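Local coordinates for major capsid protein P2 (Pseudoalteromonas phage pm2, PDB 2VVF), which builds the outer protein shell of the marine lipid-containing bacteriophage PM2 as a homotrimeric major capsid protein with a double jelly-roll fold, at residues L62-L67 and T145-F150; E68-R71 and K75-A78; F85-M90 and I257-G262; E208-A213 and F223-D228. All blocks are in the same frame, centred on the assembly; numbering follows the deposited sequence.

Contact 1: L62-L67 and T145-F150; sequences LNDLIL and TMRRNF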
loop_
_atom_site.group_PDB
_atom_site.type_symbol
_atom_site.label_atom_id
_atom_site.label_comp_id
_atom_site.label_asym_id
_atom_site.label_seq_id
_atom_site.Cartn_x
_atom_site.Cartn_y
_atom_site.Cartn_z
ATOM N N LEU A 62 15.162 -19.550 14.022
ATOM C CA LEU A 62 14.944 -18.135 13.746
ATOM C C LEU A 62 14.681 -17.883 12.265
ATOM O O LEU A 62 14.143 -16.843 11.890
ATOM C CB LEU A 62 16.136 -17.303 14.224
ATOM C CG LEU A 62 15.859 -15.825 14.502
ATOM C CD1 LEU A 62 14.810 -15.666 15.592
ATOM C CD2 LEU A 62 17.144 -15.103 14.878
ATOM N N ASN A 63 15.058 -18.843 11.428
ATOM C CA ASN A 63 14.861 -18.725 9.988
ATOM C C ASN A 63 13.382 -18.741 9.621
ATOM O O ASN A 63 12.984 -18.210 8.586
ATOM C CB ASN A 63 15.594 -19.842 9.247
ATOM C CG ASN A 63 15.634 -19.613 7.749
ATOM O OD1 ASN A 63 16.004 -18.537 7.285
ATOM N ND2 ASN A 63 15.234 -20.623 6.984
ATOM N N ASP A 64 12.574 -19.359 10.476
ATOM C CA ASP A 64 11.139 -19.436 10.248
ATOM C C ASP A 64 10.488 -18.075 10.478
ATOM O O ASP A 64 9.429 -17.777 9.920
ATOM C CB ASP A 64 10.506 -20.497 11.151
ATOM C CG ASP A 64 10.599 -21.891 10.561
ATOM O OD1 ASP A 64 11.576 -22.606 10.876
ATOM O OD2 ASP A 64 9.706 -22.263 9.768
ATOM N N LEU A 65 11.133 -17.245 11.295
ATOM C CA LEU A 65 10.633 -15.904 11.565
ATOM C C LEU A 65 10.979 -15.011 10.378
ATOM O O LEU A 65 10.235 -14.090 10.036
ATOM C CB LEU A 65 11.251 -15.343 12.847
ATOM C CG LEU A 65 10.869 -13.904 13.212
ATOM C CD1 LEU A 65 9.382 -13.790 13.513
ATOM C CD2 LEU A 65 11.697 -13.395 14.381
ATOM N N ILE A 66 12.108 -15.312 9.742
ATOM C CA ILE A 66 12.554 -14.572 8.567
ATOM C C ILE A 66 11.613 -14.868 7.403
ATOM O O ILE A 66 11.272 -13.980 6.622
ATOM C CB ILE A 66 14.005 -14.934 8.200
ATOM C CG1 ILE A 66 14.984 -14.323 9.206
ATOM C CG2 ILE A 66 14.324 -14.476 6.786
ATOM C CD1 ILE A 66 16.414 -14.778 9.016
ATOM N N LEU A 67 11.195 -16.127 7.300
ATOM C CA LEU A 67 10.289 -16.562 6.245
ATOM C C LEU A 67 8.882 -16.025 6.490
ATOM O O LEU A 67 8.154 -15.698 5.552
ATOM C CB LEU A 67 10.274 -18.088 6.157
ATOM C CG LEU A 67 11.611 -18.723 5.763
ATOM C CD1 LEU A 67 11.512 -20.235 5.740
ATOM C CD2 LEU A 67 12.077 -18.191 4.419
ATOM N N THR A 145 -1.155 -13.274 18.177
ATOM C CA THR A 145 -0.955 -14.317 17.175
ATOM C C THR A 145 -0.223 -15.461 17.868
ATOM O O THR A 145 0.789 -15.242 18.535
ATOM C CB THR A 145 -0.137 -13.802 15.974
ATOM O OG1 THR A 145 -0.885 -12.803 15.271
ATOM C CG2 THR A 145 0.192 -14.944 15.026
ATOM N N MET A 146 -0.747 -16.675 17.735
ATOM C CA MET A 146 -0.134 -17.833 18.376
ATOM C C MET A 146 0.316 -18.872 17.359
ATOM O O MET A 146 -0.467 -19.717 16.931
ATOM C CB MET A 146 -1.092 -18.450 19.397
ATOM C CG MET A 146 -1.364 -17.552 20.590
ATOM S SD MET A 146 -3.037 -17.713 21.219
ATOM C CE MET A 146 -3.210 -16.166 22.135
ATOM N N ARG A 147 1.584 -18.791 16.972
ATOM C CA ARG A 147 2.158 -19.708 15.994
ATOM C C ARG A 147 2.437 -21.067 16.629
ATOM O O ARG A 147 3.225 -21.173 17.570
ATOM C CB ARG A 147 3.443 -19.113 15.419
ATOM C CG ARG A 147 3.994 -19.833 14.204
ATOM C CD ARG A 147 5.461 -19.477 13.994
ATOM N NE ARG A 147 5.919 -19.779 12.641
ATOM C CZ ARG A 147 6.572 -20.886 12.306
ATOM N NH1 ARG A 147 6.842 -21.801 13.227
ATOM N NH2 ARG A 147 6.953 -21.080 11.051
ATOM N N ARG A 148 1.777 -22.102 16.116
ATOM C CA ARG A 148 1.936 -23.455 16.644
ATOM C C ARG A 148 2.567 -24.408 15.633
ATOM O O ARG A 148 2.345 -24.294 14.427
ATOM C CB ARG A 148 0.599 -24.008 17.141
ATOM C CG ARG A 148 0.109 -23.371 18.430
ATOM C CD ARG A 148 1.267 -23.051 19.367
ATOM N NE ARG A 148 0.924 -21.992 20.312
ATOM C CZ ARG A 148 0.149 -22.163 21.377
ATOM N NH1 ARG A 148 -0.358 -23.357 21.644
ATOM N NH2 ARG A 148 -0.117 -21.140 22.176
ATOM N N ASN A 149 3.353 -25.351 16.144
ATOM C CA ASN A 149 4.067 -26.315 15.315
ATOM C C ASN A 149 3.450 -27.708 15.396
ATOM O O ASN A 149 3.115 -28.184 16.480
ATOM C CB ASN A 149 5.533 -26.384 15.762
ATOM C CG ASN A 149 6.495 -26.480 14.599
ATOM O OD1 ASN A 149 6.090 -26.445 13.436
ATOM N ND2 ASN A 149 7.781 -26.597 14.906
ATOM N N PHE A 150 3.328 -28.363 14.245
ATOM C CA PHE A 150 2.788 -29.719 14.179
ATOM C C PHE A 150 3.541 -30.525 13.121
ATOM O O PHE A 150 3.883 -30.004 12.060
ATOM C CB PHE A 150 1.292 -29.703 13.852
ATOM C CG PHE A 150 0.469 -28.879 14.800
ATOM C CD1 PHE A 150 0.068 -29.398 16.019
ATOM C CD2 PHE A 150 0.080 -27.594 14.464
ATOM C CE1 PHE A 150 -0.690 -28.644 16.895
ATOM C CE2 PHE A 150 -0.677 -26.834 15.334
ATOM C CZ PHE A 150 -1.064 -27.361 16.552
HETATM O O HOH W 1 7.027 -19.477 8.607
#
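Asp64 and Arg147 form a buried salt bridge between the two halves of the double jelly-roll: Asp64 lies on helix 63-71, in the N-terminal coat domain, and Arg147 on strand 143-154, in the C-terminal one. The ion pair is weak as a hydrogen bond. Arg147 NH2 stands 3.3 Å from Asp64 OD2, and the N-H...O angle of 131° is far from straight. The carboxylate and guanidinium planes are 62° apart, and the two groups meet obliquely through one oxygen and one nitrogen. Each end has a stronger hold elsewhere, OD2 in a salt bridge to Lys178 and Arg147 NH1 in a hydrogen bond to Thr58 O. With Lys178 on the same oxygen, the carboxylate probably stays ionised. A water bridges the same two residues, lying in the guanidinium plane and accepting from Arg147 NH2 at 2.9 Å while donating to the backbone O of Asp64. Arg147 reaches the helix with its chain extended from CG to NE and CG anti to the backbone N (chi1 -169°). Tyr59 of strand 54-59 packs against both partners. Across the contact the packing is slight: Arg147 NH2 lies 3.6 Å from Asp64 CB.

Contact 2: E68-R71 and K75-A78; sequences ENTR and KIKA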
loop_
_atom_site.group_PDB
_atom_site.type_symbol
_atom_site.label_atom_id
_atom_site.label_comp_id
_atom_site.label_asym_id
_atom_site.label_seq_id
_atom_site.Cartn_x
_atom_site.Cartn_y
_atom_site.Cartn_z
ATOM N N GLU A 68 8.507 -15.926 7.760
ATOM C CA GLU A 68 7.201 -15.401 8.132
ATOM C C GLU A 68 7.078 -13.956 7.659
ATOM O O GLU A 68 6.036 -13.547 7.147
ATOM C CB GLU A 68 7.021 -15.467 9.649
ATOM C CG GLU A 68 5.904 -14.591 10.189
ATOM C CD GLU A 68 5.651 -14.829 11.663
ATOM O OE1 GLU A 68 5.594 -16.009 12.070
ATOM O OE2 GLU A 68 5.527 -13.839 12.416
ATOM N N ASN A 69 8.150 -13.190 7.835
ATOM C CA ASN A 69 8.173 -11.790 7.427
ATOM C C ASN A 69 8.275 -11.663 5.909
ATOM O O ASN A 69 7.660 -10.780 5.308
ATOM C CB ASN A 69 9.336 -11.053 8.099
ATOM C CG ASN A 69 9.170 -10.952 9.605
ATOM O OD1 ASN A 69 8.049 -10.930 10.119
ATOM N ND2 ASN A 69 10.287 -10.887 10.320
ATOM N N THR A 70 9.058 -12.549 5.298
ATOM C CA THR A 70 9.240 -12.550 3.850
ATOM C C THR A 70 7.915 -12.789 3.131
ATOM O O THR A 70 7.634 -12.172 2.100
ATOM C CB THR A 70 10.292 -13.591 3.418
ATOM O OG1 THR A 70 11.520 -13.357 4.119
ATOM C CG2 THR A 70 10.545 -13.507 1.922
ATOM N N ARG A 71 7.107 -13.693 3.678
ATOM C CA ARG A 71 5.811 -14.031 3.094
ATOM C C ARG A 71 4.890 -12.822 2.940
ATOM O O ARG A 71 4.165 -12.708 1.952
ATOM C CB ARG A 71 5.114 -15.109 3.925
ATOM C CG ARG A 71 4.193 -16.002 3.117
ATOM C CD ARG A 71 3.412 -16.933 4.020
ATOM N NE ARG A 71 2.420 -16.216 4.815
ATOM C CZ ARG A 71 1.295 -15.705 4.324
ATOM N NH1 ARG A 71 1.013 -15.827 3.032
ATOM N NH2 ARG A 71 0.452 -15.070 5.124
ATOM N N LYS A 75 9.963 -5.710 5.248
ATOM C CA LYS A 75 11.368 -5.369 5.057
ATOM C C LYS A 75 12.304 -6.386 5.703
ATOM O O LYS A 75 12.267 -6.602 6.915
ATOM C CB LYS A 75 11.660 -3.964 5.585
ATOM C CG LYS A 75 13.087 -3.496 5.357
ATOM C CD LYS A 75 13.528 -3.727 3.922
ATOM C CE LYS A 75 14.989 -3.354 3.733
ATOM N NZ LYS A 75 15.533 -3.862 2.448
ATOM N N ILE A 76 13.140 -7.010 4.880
ATOM C CA ILE A 76 14.099 -7.994 5.361
ATOM C C ILE A 76 15.513 -7.446 5.225
ATOM O O ILE A 76 15.895 -6.941 4.169
ATOM C CB ILE A 76 13.956 -9.339 4.622
ATOM C CG1 ILE A 76 12.554 -9.919 4.831
ATOM C CG2 ILE A 76 15.015 -10.323 5.101
ATOM C CD1 ILE A 76 12.244 -10.273 6.272
ATOM N N LYS A 77 16.284 -7.538 6.302
ATOM C CA LYS A 77 17.657 -7.058 6.297
ATOM C C LYS A 77 18.577 -8.091 6.931
ATOM O O LYS A 77 18.270 -8.645 7.986
ATOM C CB LYS A 77 17.763 -5.726 7.042
ATOM C CG LYS A 77 19.146 -5.104 7.006
ATOM C CD LYS A 77 19.261 -4.086 5.886
ATOM C CE LYS A 77 20.636 -3.437 5.870
ATOM N NZ LYS A 77 20.955 -2.845 4.543
ATOM N N ALA A 78 19.703 -8.355 6.273
ATOM C CA ALA A 78 20.677 -9.318 6.769
ATOM C C ALA A 78 21.305 -8.820 8.065
ATOM O O ALA A 78 21.727 -7.667 8.158
ATOM C CB ALA A 78 21.747 -9.574 5.723
#
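Asn69 carries the one flat group among the residues that touch here, and its carboxamide is committed elsewhere: OD1 accepts from Arg74 NH1 and ND2 donates to Ser82 O, which together should fix the rotation of the amide. Ile76 meets this residue at its CB, not at the amide. The contact belongs to the N-terminal jelly-roll, where the loop that follows helix 63-71 folds back on the helix before strand 80-84. The chain reverses within a few residues, and 75-78 passes back along the helix. The backbones are closest at Thr70 and Ile76, whose CA atoms are 6.8 Å apart. Ile76 alone carries the loop's side of the packing, its CB directed at the helix. The terminal methyl makes the closest approach, Ile76 CD1 lying 3.5 Å from Asn69 CB. Its CG1 arm lies beside the backbone N (chi1 -60°), and a second turn about CG1 (chi2 -64°) brings CD1 against Asn69 CB and Thr70 OG1. Thr70 meets this arm at about a right angle through its hydroxyl oxygen, which is hydrogen-bonded to Ile66 O one turn back in the helix. Across the contact that oxygen is only a van der Waals neighbour of the isoleucine. Lys75 and Lys77 pack against Gln209 and Tyr205 of the second subunit, so the loop belongs to a trimer interface. Thr70 OG1 lies 3.7 Å from Ile76 CG1 and 3.8 Å from CD1.

Contact 3: F85-M90 and I257-G262; sequences FVRPEM and IVEYMG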
loop_
_atom_site.group_PDB
_atom_site.type_symbol
_atom_site.label_atom_id
_atom_site.label_comp_id
_atom_site.label_asym_id
_atom_site.label_seq_id
_atom_site.Cartn_x
_atom_site.Cartn_y
_atom_site.Cartn_z
ATOM N N PHE A 85 4.647 -8.102 16.175
ATOM C CA PHE A 85 3.452 -8.429 16.941
ATOM C C PHE A 85 2.286 -7.691 16.305
ATOM O O PHE A 85 1.234 -8.271 16.038
ATOM C CB PHE A 85 3.634 -8.056 18.410
ATOM C CG PHE A 85 4.732 -8.824 19.082
ATOM C CD1 PHE A 85 4.586 -10.176 19.339
ATOM C CD2 PHE A 85 5.940 -8.218 19.378
ATOM C CE1 PHE A 85 5.608 -10.899 19.923
ATOM C CE2 PHE A 85 6.965 -8.935 19.962
ATOM C CZ PHE A 85 6.800 -10.277 20.234
ATOM N N VAL A 86 2.513 -6.422 15.990
ATOM C CA VAL A 86 1.522 -5.624 15.289
ATOM C C VAL A 86 1.569 -6.093 13.836
ATOM O O VAL A 86 2.644 -6.159 13.235
ATOM C CB VAL A 86 1.848 -4.121 15.391
ATOM C CG1 VAL A 86 1.121 -3.337 14.308
ATOM C CG2 VAL A 86 1.503 -3.592 16.775
ATOM N N ARG A 87 0.415 -6.460 13.287
ATOM C CA ARG A 87 0.350 -6.939 11.909
ATOM C C ARG A 87 0.053 -5.801 10.936
ATOM O O ARG A 87 -1.076 -5.324 10.841
ATOM C CB ARG A 87 -0.673 -8.069 11.783
ATOM C CG ARG A 87 -0.394 -9.237 12.725
ATOM C CD ARG A 87 -1.343 -10.396 12.483
ATOM N NE ARG A 87 -1.118 -11.023 11.183
ATOM C CZ ARG A 87 -0.747 -12.288 11.016
ATOM N NH1 ARG A 87 -0.555 -13.072 12.068
ATOM N NH2 ARG A 87 -0.568 -12.771 9.794
ATOM N N PRO A 88 1.092 -5.362 10.231
ATOM C CA PRO A 88 0.998 -4.242 9.293
ATOM C C PRO A 88 0.060 -4.456 8.105
ATOM O O PRO A 88 -0.371 -3.492 7.470
ATOM C CB PRO A 88 2.440 -4.083 8.791
ATOM C CG PRO A 88 3.296 -4.828 9.779
ATOM C CD PRO A 88 2.442 -5.948 10.266
ATOM N N GLU A 89 -0.240 -5.712 7.796
ATOM C CA GLU A 89 -1.093 -6.037 6.657
ATOM C C GLU A 89 -2.584 -5.990 6.986
ATOM O O GLU A 89 -3.430 -6.103 6.095
ATOM C CB GLU A 89 -0.725 -7.412 6.094
ATOM C CG GLU A 89 0.731 -7.545 5.679
ATOM C CD GLU A 89 1.665 -7.725 6.862
ATOM O OE1 GLU A 89 1.189 -8.133 7.943
ATOM O OE2 GLU A 89 2.876 -7.461 6.707
ATOM N N MET A 90 -2.901 -5.826 8.266
ATOM C CA MET A 90 -4.291 -5.784 8.708
ATOM C C MET A 90 -5.076 -4.620 8.114
ATOM O O MET A 90 -4.560 -3.510 7.983
ATOM C CB MET A 90 -4.370 -5.745 10.236
ATOM C CG MET A 90 -3.768 -6.960 10.924
ATOM S SD MET A 90 -4.230 -8.516 10.140
ATOM C CE MET A 90 -5.967 -8.604 10.540
ATOM N N ILE A 257 2.469 -25.601 10.010
ATOM C CA ILE A 257 2.456 -24.385 10.814
ATOM C C ILE A 257 1.048 -23.806 10.833
ATOM O O ILE A 257 0.469 -23.536 9.782
ATOM C CB ILE A 257 3.461 -23.343 10.283
ATOM C CG1 ILE A 257 4.839 -23.978 10.097
ATOM C CG2 ILE A 257 3.545 -22.149 11.228
ATOM C CD1 ILE A 257 5.382 -24.616 11.349
ATOM N N VAL A 258 0.496 -23.625 12.027
ATOM C CA VAL A 258 -0.843 -23.064 12.164
ATOM C C VAL A 258 -0.791 -21.757 12.943
ATOM O O VAL A 258 -0.377 -21.729 14.101
ATOM C CB VAL A 258 -1.814 -24.061 12.817
ATOM C CG1 VAL A 258 -3.222 -23.481 12.866
ATOM C CG2 VAL A 258 -1.796 -25.386 12.077
ATOM N N GLU A 259 -1.202 -20.672 12.293
ATOM C CA GLU A 259 -1.217 -19.362 12.928
ATOM C C GLU A 259 -2.574 -19.124 13.577
ATOM O O GLU A 259 -3.532 -18.734 12.910
ATOM C CB GLU A 259 -0.931 -18.266 11.900
ATOM C CG GLU A 259 0.493 -18.265 11.375
ATOM C CD GLU A 259 0.767 -17.100 10.445
ATOM O OE1 GLU A 259 0.900 -15.962 10.940
ATOM O OE2 GLU A 259 0.841 -17.321 9.219
ATOM N N TYR A 260 -2.656 -19.385 14.876
ATOM C CA TYR A 260 -3.894 -19.192 15.615
ATOM C C TYR A 260 -4.007 -17.740 16.065
ATOM O O TYR A 260 -3.032 -16.991 16.031
ATOM C CB TYR A 260 -3.942 -20.115 16.836
ATOM C CG TYR A 260 -4.140 -21.576 16.501
ATOM C CD1 TYR A 260 -5.410 -22.092 16.282
ATOM C CD2 TYR A 260 -3.057 -22.445 16.432
ATOM C CE1 TYR A 260 -5.593 -23.430 15.989
ATOM C CE2 TYR A 260 -3.233 -23.784 16.139
ATOM C CZ TYR A 260 -4.500 -24.270 15.917
ATOM O OH TYR A 260 -4.676 -25.601 15.624
ATOM N N MET A 261 -5.203 -17.357 16.498
ATOM C CA MET A 261 -5.458 -16.005 16.975
ATOM C C MET A 261 -6.549 -16.040 18.036
ATOM O O MET A 261 -7.497 -16.817 17.939
ATOM C CB MET A 261 -5.916 -15.108 15.820
ATOM C CG MET A 261 -4.829 -14.731 14.832
ATOM S SD MET A 261 -5.481 -13.716 13.490
ATOM C CE MET A 261 -7.005 -14.576 13.120
ATOM N N GLY A 262 -6.425 -15.180 19.039
ATOM C CA GLY A 262 -7.415 -15.110 20.103
ATOM C C GLY A 262 -6.915 -14.231 21.247
ATOM O O GLY A 262 -5.750 -13.862 21.287
HETATM O O HOH W 2 -0.103 -15.140 7.849
#
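Arg87 heads a type I beta turn that closes at Met90, whose N donates to Arg87 O over 3.2 Å, while Glu259 sits in the extended run of strand 252-263. No backbone bonds join the irregular segment to the strand, and the two are linked through these side chains. Both side chains leave the backbone toward the other segment and cross at a slant; their ends form a salt bridge between Arg87 NH1 and Glu259 OE1 at 3.4 Å. The bond is long and weak, though fairly straight at 158°. Glu259 OE1 approaches the guanidinium at its edge, in plane, and the two flat groups are only 25° apart. A bend at chi3 (67°) turns the guanidinium toward a carboxylate held out on an extended arm. A water also lies in the guanidinium plane, weakly bound by Arg87 NH2 and donating to Glu259 OE2 at 2.7 Å, so that a water-mediated link accompanies the direct one. Glu259 OE2 is hydrogen-bonded to His176, its strongest partner, and Arg87 NH1 has a second one in Thr145 OG1. The contact thus ties the loop between strand 80-84 and helix 97-102, in the N-terminal domain, to the C-terminal jelly-roll sheet, where strand 252-263 runs antiparallel between strands 143-154 and 171-178.

Contact 4: E208-A213 and F223-D228; sequences EQYGKA and FMLEGD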
loop_
_atom_site.group_PDB
_atom_site.type_symbol
_atom_site.label_atom_id
_atom_site.label_comp_id
_atom_site.label_asym_id
_atom_site.label_seq_id
_atom_site.Cartn_x
_atom_site.Cartn_y
_atom_site.Cartn_z
ATOM N N GLU A 208 0.265 -14.602 -4.433
ATOM C CA GLU A 208 0.999 -13.492 -5.030
ATOM C C GLU A 208 0.048 -12.378 -5.453
ATOM O O GLU A 208 0.412 -11.203 -5.463
ATOM C CB GLU A 208 1.792 -13.975 -6.247
ATOM C CG GLU A 208 2.885 -14.975 -5.922
ATOM C CD GLU A 208 3.637 -15.433 -7.155
ATOM O OE1 GLU A 208 2.986 -15.925 -8.100
ATOM O OE2 GLU A 208 4.877 -15.292 -7.182
ATOM N N GLN A 209 -1.174 -12.761 -5.810
ATOM C CA GLN A 209 -2.190 -11.807 -6.237
ATOM C C GLN A 209 -2.522 -10.823 -5.119
ATOM O O GLN A 209 -3.057 -9.740 -5.368
ATOM C CB GLN A 209 -3.454 -12.552 -6.667
ATOM C CG GLN A 209 -4.358 -11.772 -7.599
ATOM C CD GLN A 209 -5.701 -12.447 -7.791
ATOM O OE1 GLN A 209 -6.632 -12.238 -7.016
ATOM N NE2 GLN A 209 -5.799 -13.285 -8.814
ATOM N N TYR A 210 -2.204 -11.206 -3.886
ATOM C CA TYR A 210 -2.486 -10.359 -2.731
ATOM C C TYR A 210 -1.237 -9.777 -2.069
ATOM O O TYR A 210 -1.265 -9.395 -0.900
ATOM C CB TYR A 210 -3.372 -11.090 -1.720
ATOM C CG TYR A 210 -4.779 -11.295 -2.222
ATOM C CD1 TYR A 210 -5.759 -10.336 -2.006
ATOM C CD2 TYR A 210 -5.109 -12.409 -2.984
ATOM C CE1 TYR A 210 -7.040 -10.500 -2.494
ATOM C CE2 TYR A 210 -6.387 -12.582 -3.479
ATOM C CZ TYR A 210 -7.349 -11.624 -3.230
ATOM O OH TYR A 210 -8.623 -11.792 -3.718
ATOM N N GLY A 211 -0.156 -9.684 -2.839
ATOM C CA GLY A 211 1.091 -9.095 -2.356
ATOM C C GLY A 211 1.928 -10.001 -1.456
ATOM O O GLY A 211 2.852 -9.533 -0.789
ATOM N N LYS A 212 1.612 -11.293 -1.442
ATOM C CA LYS A 212 2.357 -12.247 -0.627
ATOM C C LYS A 212 3.451 -12.927 -1.442
ATOM O O LYS A 212 3.348 -13.046 -2.661
ATOM C CB LYS A 212 1.423 -13.305 -0.032
ATOM C CG LYS A 212 0.194 -12.743 0.660
ATOM C CD LYS A 212 0.558 -12.025 1.947
ATOM C CE LYS A 212 -0.664 -11.376 2.572
ATOM N NZ LYS A 212 -0.298 -10.346 3.580
ATOM N N ALA A 213 4.495 -13.377 -0.756
ATOM C CA ALA A 213 5.597 -14.070 -1.409
ATOM C C ALA A 213 5.482 -15.563 -1.128
ATOM O O ALA A 213 5.270 -15.972 0.016
ATOM C CB ALA A 213 6.930 -13.538 -0.906
ATOM N N PHE A 223 -5.948 -17.401 5.093
ATOM C CA PHE A 223 -7.360 -17.106 5.322
ATOM C C PHE A 223 -7.586 -15.612 5.537
ATOM O O PHE A 223 -8.706 -15.180 5.807
ATOM C CB PHE A 223 -7.886 -17.885 6.532
ATOM C CG PHE A 223 -7.876 -19.376 6.349
ATOM C CD1 PHE A 223 -8.698 -19.979 5.410
ATOM C CD2 PHE A 223 -7.063 -20.177 7.132
ATOM C CE1 PHE A 223 -8.693 -21.355 5.245
ATOM C CE2 PHE A 223 -7.057 -21.552 6.974
ATOM C CZ PHE A 223 -7.872 -22.141 6.029
ATOM N N MET A 224 -6.518 -14.830 5.425
ATOM C CA MET A 224 -6.600 -13.384 5.614
ATOM C C MET A 224 -5.915 -12.638 4.476
ATOM O O MET A 224 -5.230 -11.639 4.700
ATOM C CB MET A 224 -5.963 -12.983 6.949
ATOM C CG MET A 224 -6.745 -13.428 8.173
ATOM S SD MET A 224 -6.285 -12.509 9.652
ATOM C CE MET A 224 -4.495 -12.537 9.526
ATOM N N LEU A 225 -6.105 -13.128 3.255
ATOM C CA LEU A 225 -5.491 -12.527 2.075
ATOM C C LEU A 225 -5.818 -11.041 1.902
ATOM O O LEU A 225 -4.974 -10.259 1.460
ATOM C CB LEU A 225 -5.862 -13.318 0.817
ATOM C CG LEU A 225 -5.136 -14.654 0.635
ATOM C CD1 LEU A 225 -5.844 -15.524 -0.393
ATOM C CD2 LEU A 225 -3.681 -14.434 0.247
ATOM N N GLU A 226 -7.038 -10.657 2.256
ATOM C CA GLU A 226 -7.468 -9.265 2.138
ATOM C C GLU A 226 -7.021 -8.417 3.325
ATOM O O GLU A 226 -7.114 -7.190 3.289
ATOM C CB GLU A 226 -8.988 -9.187 2.016
ATOM C CG GLU A 226 -9.550 -9.749 0.726
ATOM C CD GLU A 226 -11.057 -9.643 0.672
ATOM O OE1 GLU A 226 -11.734 -10.409 1.390
ATOM O OE2 GLU A 226 -11.566 -8.764 -0.054
ATOM N N GLY A 227 -6.562 -9.072 4.384
ATOM C CA GLY A 227 -6.127 -8.365 5.583
ATOM C C GLY A 227 -7.281 -8.262 6.570
ATOM O O GLY A 227 -7.136 -7.706 7.656
ATOM N N ASP A 228 -8.430 -8.805 6.179
ATOM C CA ASP A 228 -9.619 -8.791 7.023
ATOM C C ASP A 228 -9.584 -9.956 8.007
ATOM O O ASP A 228 -9.582 -11.121 7.606
ATOM C CB ASP A 228 -10.884 -8.862 6.166
ATOM C CG ASP A 228 -12.151 -8.760 6.990
ATOM O OD1 ASP A 228 -12.055 -8.418 8.188
ATOM O OD2 ASP A 228 -13.241 -9.026 6.443
#
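Tyr210 and Leu225 make the tight half of this contact. Leu225 CB sits over one face of the tyrosine ring in a CH-pi contact, 4.0 Å from the ring centroid and 18° off the normal, displaced toward the rim. The leucine side chain crosses the tyrosine at about a right angle, and its CD2 reaches back to within 3.9 Å of Tyr210 CB. Backbone joins in as well, Leu225 O lying 3.6 Å from Tyr210 CD1. Two chain reversals flank this close fit. Helix 200-209 of the C-terminal jelly-roll ends in a Schellman motif with Gly211 at C-prime, its N bonded to Glu208 O and Lys212 N to Leu207 O; facing it, a type I turn from Met224 to Gly227 places Leu225 at its second position. The outer parts are looser. Lys212 CG only grazes Leu225 CD2 at 4.2 Å, and the lysine chain goes on to hydrogen-bond His72 through NZ. Glu226 runs alongside Tyr210 in the same direction, its CG 4.2 Å from Tyr210 CE1 and approaching the ring obliquely. The polar ends of Tyr210 and Glu226 reach a neighbouring subunit: Tyr210 OH is hydrogen-bonded to Arg2 and Gln134 of the third subunit, and Glu226 OE1 forms a salt bridge with Arg102 of that same subunit.

Contacts 1 and 3 both join the N-terminal domain to one C-terminal sheet. Their centres are 11 Å apart, and strands 143-154 and 252-263 pair directly, with Met146 N 2.9 Å from Tyr260 O. Contact 2 shares helix 63-71 with contact 1, where Glu68 OE1 is a distant, weak ion partner of Arg147 NE. Arg71 of contact 2 meets contact 4, its O 2.8 Å from Ala213 N, a probable hydrogen bond between the domains. Contact 4 also packs on contact 3, where Met90 CE reaches Gly227 O. The bound calcium ion, at Ala105, Pro141 and Trp143, lies about 10 Å from the Arg87 side chain of contact 3.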